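Local coordinates for protein transcription initiation factor tfiid subunit 72/90-100 KDA (Encephalitozoon cuniculi, PDB 2J4B) that probably takes part in regulating RNA polymerase II transcription, being the N-terminal (NTD2) domain of TAF5, a component of the TFIID and SAGA complexes, at residues D29-P32 against L33-P36; I39-Y42 against F43-Q47; N112-E116 against R117-Y121; K124-N127 against Q128-I132. All coordinates share one frame; numbering follows the deposited sequence.

Contact 1. Residues D29-P32 against L33-P36; sequences DLLP and LLYP
The P36 ring packs against the carbonyl oxygen of P32 in the tightest part of this turn. As a proline P36 has no N-H to offer, and its ring carbon CD rests 3.0 Å from P32 O. The backbone is drawn in just before it. L33 N donates to L30 O at 3.1 Å, and L34 N donates to L31 O at 3.0 Å. Both bonds reach back three residues, and each donor stands well above the plane of the carbonyl it uses. L33 CB lies 3.2 Å from L30 O. The L33 side chain is turned with CG opposite the backbone N (chi1 178°) and packs on L100 and L110. L30 and L34 are buried too, L30 on W18 and L34 on Y12, L15 and I19 of helix 8-21.

The other side is looser. L31 is exposed, and its CD2 approaches L34 CD1 at 4.1 Å, the two side chains crossing at a slant. P32 is partly exposed but still rests on L100 of strand 98-103. There is a proline in each half, and the bonds reach back three residues, as in a 3-10 turn. Here it leads helix 24-30 into helix 34-47.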
loop_
_atom_site.group_PDB
_atom_site.type_symbol
_atom_site.label_atom_id
_atom_site.label_comp_id
_atom_site.label_asym_id
_atom_site.label_seq_id
_atom_site.Cartn_x
_atom_site.Cartn_y
_atom_site.Cartn_z
ATOM N N ASP A 29 13.785 -3.871 0.880
ATOM C CA ASP A 29 12.974 -3.678 2.061
ATOM C C ASP A 29 11.849 -2.680 1.839
ATOM O O ASP A 29 10.920 -2.638 2.619
ATOM C CB ASP A 29 13.828 -3.163 3.220
ATOM C CG ASP A 29 14.655 -4.227 3.844
ATOM O OD1 ASP A 29 14.439 -5.429 3.521
ATOM O OD2 ASP A 29 15.531 -3.847 4.654
ATOM N N LEU A 30 11.957 -1.863 0.799
ATOM C CA LEU A 30 10.971 -0.834 0.527
ATOM C C LEU A 30 9.878 -1.275 -0.451
ATOM O O LEU A 30 8.760 -0.825 -0.347
ATOM C CB LEU A 30 11.660 0.442 0.021
ATOM C CG LEU A 30 12.549 1.125 1.080
ATOM C CD1 LEU A 30 13.447 2.213 0.481
ATOM C CD2 LEU A 30 11.726 1.686 2.232
ATOM N N LEU A 31 10.183 -2.162 -1.391
ATOM C CA LEU A 31 9.190 -2.509 -2.412
ATOM C C LEU A 31 7.940 -3.204 -1.838
ATOM O O LEU A 31 6.828 -2.947 -2.292
ATOM C CB LEU A 31 9.816 -3.316 -3.552
ATOM C CG LEU A 31 10.484 -2.421 -4.616
ATOM C CD1 LEU A 31 11.386 -3.225 -5.582
ATOM C CD2 LEU A 31 9.460 -1.589 -5.412
ATOM N N PRO A 32 8.119 -4.080 -0.831
ATOM C CA PRO A 32 6.957 -4.756 -0.234
ATOM C C PRO A 32 5.907 -3.783 0.289
ATOM O O PRO A 32 4.738 -4.149 0.415
ATOM C CB PRO A 32 7.561 -5.562 0.918
ATOM C CG PRO A 32 8.994 -5.775 0.516
ATOM C CD PRO A 32 9.387 -4.517 -0.222
ATOM N N LEU A 33 6.325 -2.560 0.584
ATOM C CA LEU A 33 5.435 -1.540 1.103
ATOM C C LEU A 33 4.355 -1.130 0.101
ATOM O O LEU A 33 3.268 -0.733 0.500
ATOM C CB LEU A 33 6.247 -0.310 1.525
ATOM C CG LEU A 33 5.459 0.888 2.068
ATOM C CD1 LEU A 33 4.519 0.540 3.244
ATOM C CD2 LEU A 33 6.402 2.021 2.481
ATOM N N LEU A 34 4.640 -1.189 -1.195
ATOM C CA LEU A 34 3.661 -0.705 -2.169
ATOM C C LEU A 34 2.419 -1.596 -2.316
ATOM O O LEU A 34 1.366 -1.104 -2.712
ATOM C CB LEU A 34 4.296 -0.479 -3.529
ATOM C CG LEU A 34 5.449 0.535 -3.604
ATOM C CD1 LEU A 34 6.021 0.550 -5.057
ATOM C CD2 LEU A 34 5.062 1.954 -3.098
ATOM N N TYR A 35 2.522 -2.887 -2.001
ATOM C CA TYR A 35 1.394 -3.800 -2.220
ATOM C C TYR A 35 0.223 -3.562 -1.272
ATOM O O TYR A 35 -0.908 -3.362 -1.737
ATOM C CB TYR A 35 1.803 -5.277 -2.136
ATOM C CG TYR A 35 0.602 -6.216 -2.230
ATOM C CD1 TYR A 35 -0.189 -6.246 -3.370
ATOM C CD2 TYR A 35 0.255 -7.042 -1.185
ATOM C CE1 TYR A 35 -1.257 -7.084 -3.466
ATOM C CE2 TYR A 35 -0.820 -7.895 -1.271
ATOM C CZ TYR A 35 -1.575 -7.921 -2.416
ATOM O OH TYR A 35 -2.672 -8.769 -2.515
ATOM N N PRO A 36 0.476 -3.626 0.053
ATOM C CA PRO A 36 -0.579 -3.294 1.018
ATOM C C PRO A 36 -1.073 -1.857 0.888
ATOM O O PRO A 36 -2.257 -1.616 1.006
ATOM C CB PRO A 36 0.089 -3.530 2.378
ATOM C CG PRO A 36 1.548 -3.518 2.104
ATOM C CD PRO A 36 1.721 -4.025 0.728
#

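Contact 2. Residues I39-Y42 against F43-Q47; sequences IHIY and FDLIQ
F43 meets I39 because its ring leans back along the helix, with CG anti to the carbonyl carbon (chi1 -78°). This brings one face of the ring against the CG2 methyl of I39. Y42 is turned differently, with CG anti to the backbone N (chi1 -175°). Its ring therefore lies within reach of I46 CD1.

Two CH-pi contacts follow. I39 CG2 stands 3.9 Å from the centroid of the F43 ring, over its centre. I46 CD1 is 4.0 Å from the centroid of the Y42 ring, above the face but shifted toward the rim. The two rings also touch each other, Y42 CD2 to F43 CD1 at 3.7 Å, at a slant. On another side of the helix I41 and L45 run side by side, with I41 CG2 4.1 Å from L45 CD1.

The backbone is regular. F43 N gives I39 O a straight bond of 2.8 Å. D44, L45 and I46 also bond to the residue four back, D44 less straight. D44 OD2 lies 3.2 Å from H40 O, but both atoms are acceptors. This carboxylate oxygen is hydrogen-bonded to the hydroxyl of Y121 instead.

Further aromatic rings close in: F58 on Y42, F75 on F43, and F93 on H40. L45 and I46 rest on A54 of helix 51-61. The pairs I39-F43, Y42-I46 and I41-L45 are i to i+4 contacts of an alpha-helix, helix 34-47, buried among the other helices of the domain.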
loop_
_atom_site.group_PDB
_atom_site.type_symbol
_atom_site.label_atom_id
_atom_site.label_comp_id
_atom_site.label_asym_id
_atom_site.label_seq_id
_atom_site.Cartn_x
_atom_site.Cartn_y
_atom_site.Cartn_z
ATOM N N ILE A 39 -3.534 -1.873 -2.244
ATOM C CA ILE A 39 -4.844 -2.445 -1.953
ATOM C C ILE A 39 -5.608 -1.458 -1.100
ATOM O O ILE A 39 -6.780 -1.185 -1.342
ATOM C CB ILE A 39 -4.717 -3.797 -1.207
ATOM C CG1 ILE A 39 -4.112 -4.857 -2.141
ATOM C CG2 ILE A 39 -6.075 -4.266 -0.681
ATOM C CD1 ILE A 39 -4.884 -5.058 -3.436
ATOM N N HIS A 40 -4.926 -0.898 -0.107
ATOM C CA HIS A 40 -5.586 -0.002 0.827
ATOM C C HIS A 40 -6.149 1.236 0.141
ATOM O O HIS A 40 -7.211 1.720 0.522
ATOM C CB HIS A 40 -4.658 0.380 1.983
ATOM C CG HIS A 40 -4.737 -0.556 3.140
ATOM N ND1 HIS A 40 -5.900 -0.766 3.845
ATOM C CD2 HIS A 40 -3.801 -1.348 3.712
ATOM C CE1 HIS A 40 -5.677 -1.640 4.808
ATOM N NE2 HIS A 40 -4.409 -2.011 4.747
ATOM N N ILE A 41 -5.428 1.769 -0.832
ATOM C CA ILE A 41 -5.953 2.880 -1.645
ATOM C C ILE A 41 -7.185 2.467 -2.470
ATOM O O ILE A 41 -8.188 3.183 -2.525
ATOM C CB ILE A 41 -4.849 3.450 -2.572
ATOM C CG1 ILE A 41 -3.764 4.128 -1.706
ATOM C CG2 ILE A 41 -5.437 4.414 -3.587
ATOM C CD1 ILE A 41 -2.493 4.454 -2.462
ATOM N N TYR A 42 -7.102 1.298 -3.090
ATOM C CA TYR A 42 -8.212 0.710 -3.815
ATOM C C TYR A 42 -9.458 0.548 -2.944
ATOM O O TYR A 42 -10.552 0.940 -3.331
ATOM C CB TYR A 42 -7.778 -0.645 -4.327
ATOM C CG TYR A 42 -8.766 -1.375 -5.206
ATOM C CD1 TYR A 42 -9.119 -0.873 -6.463
ATOM C CD2 TYR A 42 -9.306 -2.597 -4.808
ATOM C CE1 TYR A 42 -9.999 -1.551 -7.286
ATOM C CE2 TYR A 42 -10.198 -3.284 -5.636
ATOM C CZ TYR A 42 -10.533 -2.748 -6.874
ATOM O OH TYR A 42 -11.406 -3.410 -7.702
ATOM N N PHE A 43 -9.297 -0.054 -1.772
ATOM C CA PHE A 43 -10.413 -0.221 -0.851
ATOM C C PHE A 43 -10.953 1.127 -0.356
ATOM O O PHE A 43 -12.160 1.265 -0.100
ATOM C CB PHE A 43 -9.985 -1.082 0.331
ATOM C CG PHE A 43 -9.942 -2.562 0.034
ATOM C CD1 PHE A 43 -10.126 -3.047 -1.247
ATOM C CD2 PHE A 43 -9.688 -3.469 1.053
ATOM C CE1 PHE A 43 -10.078 -4.391 -1.500
ATOM C CE2 PHE A 43 -9.637 -4.832 0.799
ATOM C CZ PHE A 43 -9.818 -5.286 -0.475
ATOM N N ASP A 44 -10.073 2.120 -0.224
ATOM C CA ASP A 44 -10.488 3.437 0.262
ATOM C C ASP A 44 -11.280 4.246 -0.789
ATOM O O ASP A 44 -12.227 4.964 -0.443
ATOM C CB ASP A 44 -9.291 4.214 0.775
ATOM C CG ASP A 44 -9.012 3.943 2.235
ATOM O OD1 ASP A 44 -9.988 3.650 2.958
ATOM O OD2 ASP A 44 -7.833 4.018 2.684
ATOM N N LEU A 45 -10.916 4.108 -2.062
ATOM C CA LEU A 45 -11.677 4.712 -3.152
ATOM C C LEU A 45 -13.068 4.086 -3.293
ATOM O O LEU A 45 -14.055 4.775 -3.633
ATOM C CB LEU A 45 -10.910 4.601 -4.476
ATOM C CG LEU A 45 -9.633 5.453 -4.579
ATOM C CD1 LEU A 45 -8.803 5.005 -5.815
ATOM C CD2 LEU A 45 -9.913 6.971 -4.597
ATOM N N ILE A 46 -13.139 2.783 -3.038
ATOM C CA ILE A 46 -14.406 2.049 -3.045
ATOM C C ILE A 46 -15.333 2.508 -1.911
ATOM O O ILE A 46 -16.531 2.731 -2.112
ATOM C CB ILE A 46 -14.164 0.539 -2.921
ATOM C CG1 ILE A 46 -13.622 -0.028 -4.241
ATOM C CG2 ILE A 46 -15.434 -0.190 -2.543
ATOM C CD1 ILE A 46 -13.134 -1.468 -4.111
ATOM N N GLN A 47 -14.768 2.662 -0.724
ATOM C CA GLN A 47 -15.533 3.088 0.429
ATOM C C GLN A 47 -16.083 4.494 0.238
ATOM O O GLN A 47 -17.196 4.784 0.669
ATOM C CB GLN A 47 -14.668 3.041 1.684
ATOM C CG GLN A 47 -15.470 3.078 2.968
ATOM C CD GLN A 47 -14.588 2.981 4.180
ATOM O OE1 GLN A 47 -14.633 1.981 4.908
ATOM N NE2 GLN A 47 -13.760 4.009 4.406
#

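Contact 3. Residues N112-E116 against R117-Y121; sequences NFLEE and RNLTY
L119 packs on L114 and F113 with one methyl. Its CD1 lies 3.5 Å from L114 CD2 and 3.8 Å from F113 CE2. The two leucine side chains cross at about a right angle. R117 meets the same phenylalanine ring from another direction. R117 NE is 3.3 Å from F113 CE1, and this carbon lies over one face of the guanidinium group. The two planes are 42° apart, so they are not stacked flat. The aliphatic part of the arginine takes part as well, with R117 CD 3.6 Å from F113 CE1.

The backbone puts these groups in place. L119 N donates to L114 O at 2.9 Å, a nearly straight bond in the carbonyl plane. N118 N gives E115 O a weak bond of 3.4 Å. N118 has left-handed backbone angles. Together with the apolar L114-L119 pair, these features fit a Schellman motif at the end of helix 104-116. R117 N still makes a weak bond to F113 O, the last trace of the helical pattern. L119 is then the centre of an inverse gamma turn and takes the N-cap position of the next helix. The F113 ring also stacks on that of W18 of helix 8-21.

Farther out, helix 8-21 lines this side of the turn, with S14 touching F113 and R117 and S11 touching L119. L114 rests on I122, L123 and L126, so helix 104-116 and helix 120-129 pack together beyond the turn that joins them.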
loop_
_atom_site.group_PDB
_atom_site.type_symbol
_atom_site.label_atom_id
_atom_site.label_comp_id
_atom_site.label_asym_id
_atom_site.label_seq_id
_atom_site.Cartn_x
_atom_site.Cartn_y
_atom_site.Cartn_z
ATOM N N ASN A 112 11.529 9.445 7.213
ATOM C CA ASN A 112 12.048 10.764 6.872
ATOM C C ASN A 112 11.380 11.254 5.597
ATOM O O ASN A 112 10.906 12.381 5.518
ATOM C CB ASN A 112 13.574 10.721 6.678
ATOM C CG ASN A 112 14.343 10.483 7.975
ATOM O OD1 ASN A 112 13.806 10.610 9.068
ATOM N ND2 ASN A 112 15.612 10.136 7.850
ATOM N N PHE A 113 11.321 10.397 4.590
ATOM C CA PHE A 113 10.695 10.781 3.315
ATOM C C PHE A 113 9.209 11.130 3.464
ATOM O O PHE A 113 8.744 12.148 2.949
ATOM C CB PHE A 113 10.856 9.665 2.273
ATOM C CG PHE A 113 10.170 9.961 1.001
ATOM C CD1 PHE A 113 10.670 10.928 0.146
ATOM C CD2 PHE A 113 8.998 9.328 0.670
ATOM C CE1 PHE A 113 10.023 11.230 -1.012
ATOM C CE2 PHE A 113 8.340 9.643 -0.494
ATOM C CZ PHE A 113 8.853 10.574 -1.334
ATOM N N LEU A 114 8.461 10.284 4.164
ATOM C CA LEU A 114 7.024 10.535 4.372
ATOM C C LEU A 114 6.750 11.778 5.237
ATOM O O LEU A 114 5.834 12.544 4.956
ATOM C CB LEU A 114 6.349 9.318 4.990
ATOM C CG LEU A 114 6.478 8.002 4.222
ATOM C CD1 LEU A 114 6.107 6.828 5.143
ATOM C CD2 LEU A 114 5.615 8.028 2.959
ATOM N N GLU A 115 7.546 11.975 6.280
ATOM C CA GLU A 115 7.426 13.177 7.134
ATOM C C GLU A 115 7.887 14.468 6.461
ATOM O O GLU A 115 7.330 15.543 6.705
ATOM C CB GLU A 115 8.223 13.001 8.426
ATOM C CG GLU A 115 7.541 12.089 9.431
ATOM C CD GLU A 115 8.334 11.926 10.722
ATOM O OE1 GLU A 115 9.589 11.982 10.704
ATOM O OE2 GLU A 115 7.678 11.738 11.765
ATOM N N GLU A 116 8.921 14.378 5.634
ATOM C CA GLU A 116 9.443 15.568 4.973
ATOM C C GLU A 116 8.500 16.044 3.871
ATOM O O GLU A 116 8.503 17.215 3.501
ATOM C CB GLU A 116 10.835 15.300 4.403
ATOM C CG GLU A 116 11.470 16.518 3.717
ATOM C CD GLU A 116 12.979 16.381 3.576
ATOM O OE1 GLU A 116 13.478 15.224 3.566
ATOM O OE2 GLU A 116 13.673 17.418 3.486
ATOM N N ARG A 117 7.693 15.126 3.352
ATOM C CA ARG A 117 6.768 15.436 2.279
ATOM C C ARG A 117 5.333 15.443 2.768
ATOM O O ARG A 117 4.408 15.441 1.971
ATOM C CB ARG A 117 6.912 14.414 1.148
ATOM C CG ARG A 117 8.272 14.429 0.455
ATOM C CD ARG A 117 8.072 14.212 -1.033
ATOM N NE ARG A 117 9.292 14.310 -1.838
ATOM C CZ ARG A 117 9.281 14.337 -3.169
ATOM N NH1 ARG A 117 8.121 14.282 -3.821
ATOM N NH2 ARG A 117 10.417 14.422 -3.851
ATOM N N ASN A 118 5.145 15.429 4.078
ATOM C CA ASN A 118 3.809 15.407 4.647
ATOM C C ASN A 118 2.875 14.454 3.885
ATOM O O ASN A 118 1.803 14.855 3.420
ATOM C CB ASN A 118 3.215 16.827 4.666
ATOM C CG ASN A 118 4.066 17.817 5.470
ATOM O OD1 ASN A 118 5.251 18.020 5.199
ATOM N ND2 ASN A 118 3.449 18.450 6.451
ATOM N N LEU A 119 3.294 13.198 3.739
ATOM C CA LEU A 119 2.456 12.181 3.115
ATOM C C LEU A 119 1.584 11.579 4.210
ATOM O O LEU A 119 1.686 10.406 4.558
ATOM C CB LEU A 119 3.303 11.116 2.407
ATOM C CG LEU A 119 4.125 11.570 1.196
ATOM C CD1 LEU A 119 4.705 10.371 0.510
ATOM C CD2 LEU A 119 3.284 12.405 0.206
ATOM N N THR A 120 0.713 12.434 4.730
ATOM C CA THR A 120 -0.066 12.192 5.931
ATOM C C THR A 120 -0.961 10.945 5.823
ATOM O O THR A 120 -1.233 10.247 6.813
ATOM C CB THR A 120 -0.911 13.451 6.226
ATOM O OG1 THR A 120 -1.531 13.356 7.510
ATOM C CG2 THR A 120 -1.974 13.594 5.180
ATOM N N TYR A 121 -1.401 10.638 4.613
ATOM C CA TYR A 121 -2.259 9.480 4.401
ATOM C C TYR A 121 -1.464 8.176 4.494
ATOM O O TYR A 121 -1.963 7.183 5.022
ATOM C CB TYR A 121 -2.967 9.572 3.054
ATOM C CG TYR A 121 -3.665 8.293 2.685
ATOM C CD1 TYR A 121 -4.962 8.051 3.108
ATOM C CD2 TYR A 121 -3.012 7.306 1.949
ATOM C CE1 TYR A 121 -5.605 6.885 2.790
ATOM C CE2 TYR A 121 -3.645 6.121 1.637
ATOM C CZ TYR A 121 -4.944 5.919 2.063
ATOM O OH TYR A 121 -5.595 4.755 1.764
#

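Contact 4. Residues K124-N127 against Q128-I132; sequences KILN and QHLDI
I125 points its CD1 at the edge of the H129 ring, in the ring plane, 3.6 Å from H129 CD2. The methyl thus meets a rim carbon and does not lie over a face. One face of the imidazole has CB of the preceding Q128 above its centre. The histidine CG is anti to the carbonyl carbon (chi1 -66°), which leans the ring back toward I125. K124 and Q128 cross at a slant on the exposed side, where K124 CG is 3.8 Å from Q128 CD. Only the aliphatic part of the lysine touches the amide group here.

Helix 120-129 ends within residues 128-132 and strand 130-135 begins. The strand runs parallel to strand 98-103, so the two are joined by a crossover through two helices, 104-116 and 120-129. Q128 N and H129 N keep the alpha-helical bonds, to K124 O at 2.9 Å and to I125 O at 2.7 Å. L130 N bonds L126 O at 3.1 Å, with a weak second bond to I125 O.

L130 and I132 point back toward the helix. L130 brings CG to 4.3 Å from I125 CG2. I132 reaches L126 obliquely, CD1 to CD1 at 4.0 Å. L126 also lies against I111 and L114 of helix 104-116, while L130 rests on Y98 and L100 of the partner strand.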
loop_
_atom_site.group_PDB
_atom_site.type_symbol
_atom_site.label_atom_id
_atom_site.label_comp_id
_atom_site.label_asym_id
_atom_site.label_seq_id
_atom_site.Cartn_x
_atom_site.Cartn_y
_atom_site.Cartn_z
ATOM N N LYS A 124 -0.663 7.313 8.061
ATOM C CA LYS A 124 -1.844 6.808 8.735
ATOM C C LYS A 124 -1.929 5.334 8.469
ATOM O O LYS A 124 -2.076 4.538 9.392
ATOM C CB LYS A 124 -3.097 7.510 8.239
ATOM C CG LYS A 124 -4.377 7.140 8.986
ATOM C CD LYS A 124 -5.587 7.838 8.358
ATOM C CE LYS A 124 -5.827 7.423 6.878
ATOM N NZ LYS A 124 -6.955 8.231 6.278
ATOM N N ILE A 125 -1.781 4.961 7.206
ATOM C CA ILE A 125 -1.832 3.559 6.829
ATOM C C ILE A 125 -0.787 2.736 7.591
ATOM O O ILE A 125 -1.099 1.666 8.097
ATOM C CB ILE A 125 -1.639 3.365 5.310
ATOM C CG1 ILE A 125 -2.813 3.978 4.536
ATOM C CG2 ILE A 125 -1.428 1.849 4.968
ATOM C CD1 ILE A 125 -4.131 3.428 4.919
ATOM N N LEU A 126 0.441 3.241 7.679
ATOM C CA LEU A 126 1.508 2.537 8.395
ATOM C C LEU A 126 1.092 2.267 9.817
ATOM O O LEU A 126 1.173 1.138 10.272
ATOM C CB LEU A 126 2.805 3.339 8.423
ATOM C CG LEU A 126 3.537 3.570 7.111
ATOM C CD1 LEU A 126 5.063 3.668 7.341
ATOM C CD2 LEU A 126 3.206 2.491 6.151
ATOM N N ASN A 127 0.669 3.324 10.515
ATOM C CA ASN A 127 0.318 3.235 11.945
ATOM C C ASN A 127 -0.872 2.313 12.208
ATOM O O ASN A 127 -0.812 1.479 13.092
ATOM C CB ASN A 127 0.035 4.626 12.534
ATOM C CG ASN A 127 1.282 5.490 12.636
ATOM O OD1 ASN A 127 2.289 5.085 13.186
ATOM N ND2 ASN A 127 1.220 6.678 12.093
ATOM N N GLN A 128 -1.936 2.473 11.426
ATOM C CA GLN A 128 -3.189 1.730 11.592
ATOM C C GLN A 128 -3.213 0.324 10.972
ATOM O O GLN A 128 -3.854 -0.569 11.496
ATOM C CB GLN A 128 -4.342 2.532 10.985
ATOM C CG GLN A 128 -4.622 3.824 11.719
ATOM C CD GLN A 128 -5.909 4.522 11.286
ATOM O OE1 GLN A 128 -6.322 5.514 11.908
ATOM N NE2 GLN A 128 -6.548 4.013 10.240
ATOM N N HIS A 129 -2.537 0.138 9.846
ATOM C CA HIS A 129 -2.737 -1.061 9.055
ATOM C C HIS A 129 -1.499 -1.923 8.869
ATOM O O HIS A 129 -1.632 -3.103 8.529
ATOM C CB HIS A 129 -3.329 -0.692 7.696
ATOM C CG HIS A 129 -4.714 -0.125 7.787
ATOM N ND1 HIS A 129 -5.740 -0.769 8.444
ATOM C CD2 HIS A 129 -5.239 1.030 7.317
ATOM C CE1 HIS A 129 -6.834 -0.038 8.374
ATOM N NE2 HIS A 129 -6.561 1.057 7.691
ATOM N N LEU A 130 -0.312 -1.368 9.111
ATOM C CA LEU A 130 0.910 -2.097 8.847
ATOM C C LEU A 130 1.650 -2.439 10.114
ATOM O O LEU A 130 1.694 -1.669 11.048
ATOM C CB LEU A 130 1.841 -1.319 7.922
ATOM C CG LEU A 130 1.313 -1.039 6.528
ATOM C CD1 LEU A 130 2.407 -0.463 5.656
ATOM C CD2 LEU A 130 0.759 -2.315 5.958
ATOM N N ASP A 131 2.248 -3.620 10.118
ATOM C CA ASP A 131 2.943 -4.106 11.273
ATOM C C ASP A 131 4.384 -4.342 10.885
ATOM O O ASP A 131 4.735 -5.436 10.422
ATOM C CB ASP A 131 2.285 -5.394 11.726
ATOM C CG ASP A 131 2.797 -5.852 13.021
ATOM O OD1 ASP A 131 3.887 -5.375 13.396
ATOM O OD2 ASP A 131 2.108 -6.672 13.669
ATOM N N ILE A 132 5.217 -3.307 11.057
ATOM C CA ILE A 132 6.591 -3.324 10.559
ATOM C C ILE A 132 7.569 -3.741 11.669
ATOM O O ILE A 132 7.697 -3.058 12.672
ATOM C CB ILE A 132 7.017 -1.946 10.003
ATOM C CG1 ILE A 132 6.028 -1.452 8.932
ATOM C CG2 ILE A 132 8.440 -2.002 9.430
ATOM C CD1 ILE A 132 6.342 -0.029 8.361
#

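Contacts 1 and 2 are buried, while contacts 3 and 4 are partly buried. Contacts 1 and 2 share helix 34-47: contact 1 lies at its start, and contact 2 lies within it. Contacts 3 and 4 share helix 120-129, one where it begins and one where it ends. The chemistry follows the place. Contact 2 is regular helix with aromatic packing, contact 1 has bonds to the third residue back, and prolines, and contacts 3 and 4 mix apolar packing with exposed polar chains. L33 of contact 1 packs on L126 and L130 of contact 4, and L126 packs on L114 of contact 3. H40 of contact 2 stacks on H129 of contact 4, and D44 probably hydrogen-bonds Y121 of contact 3.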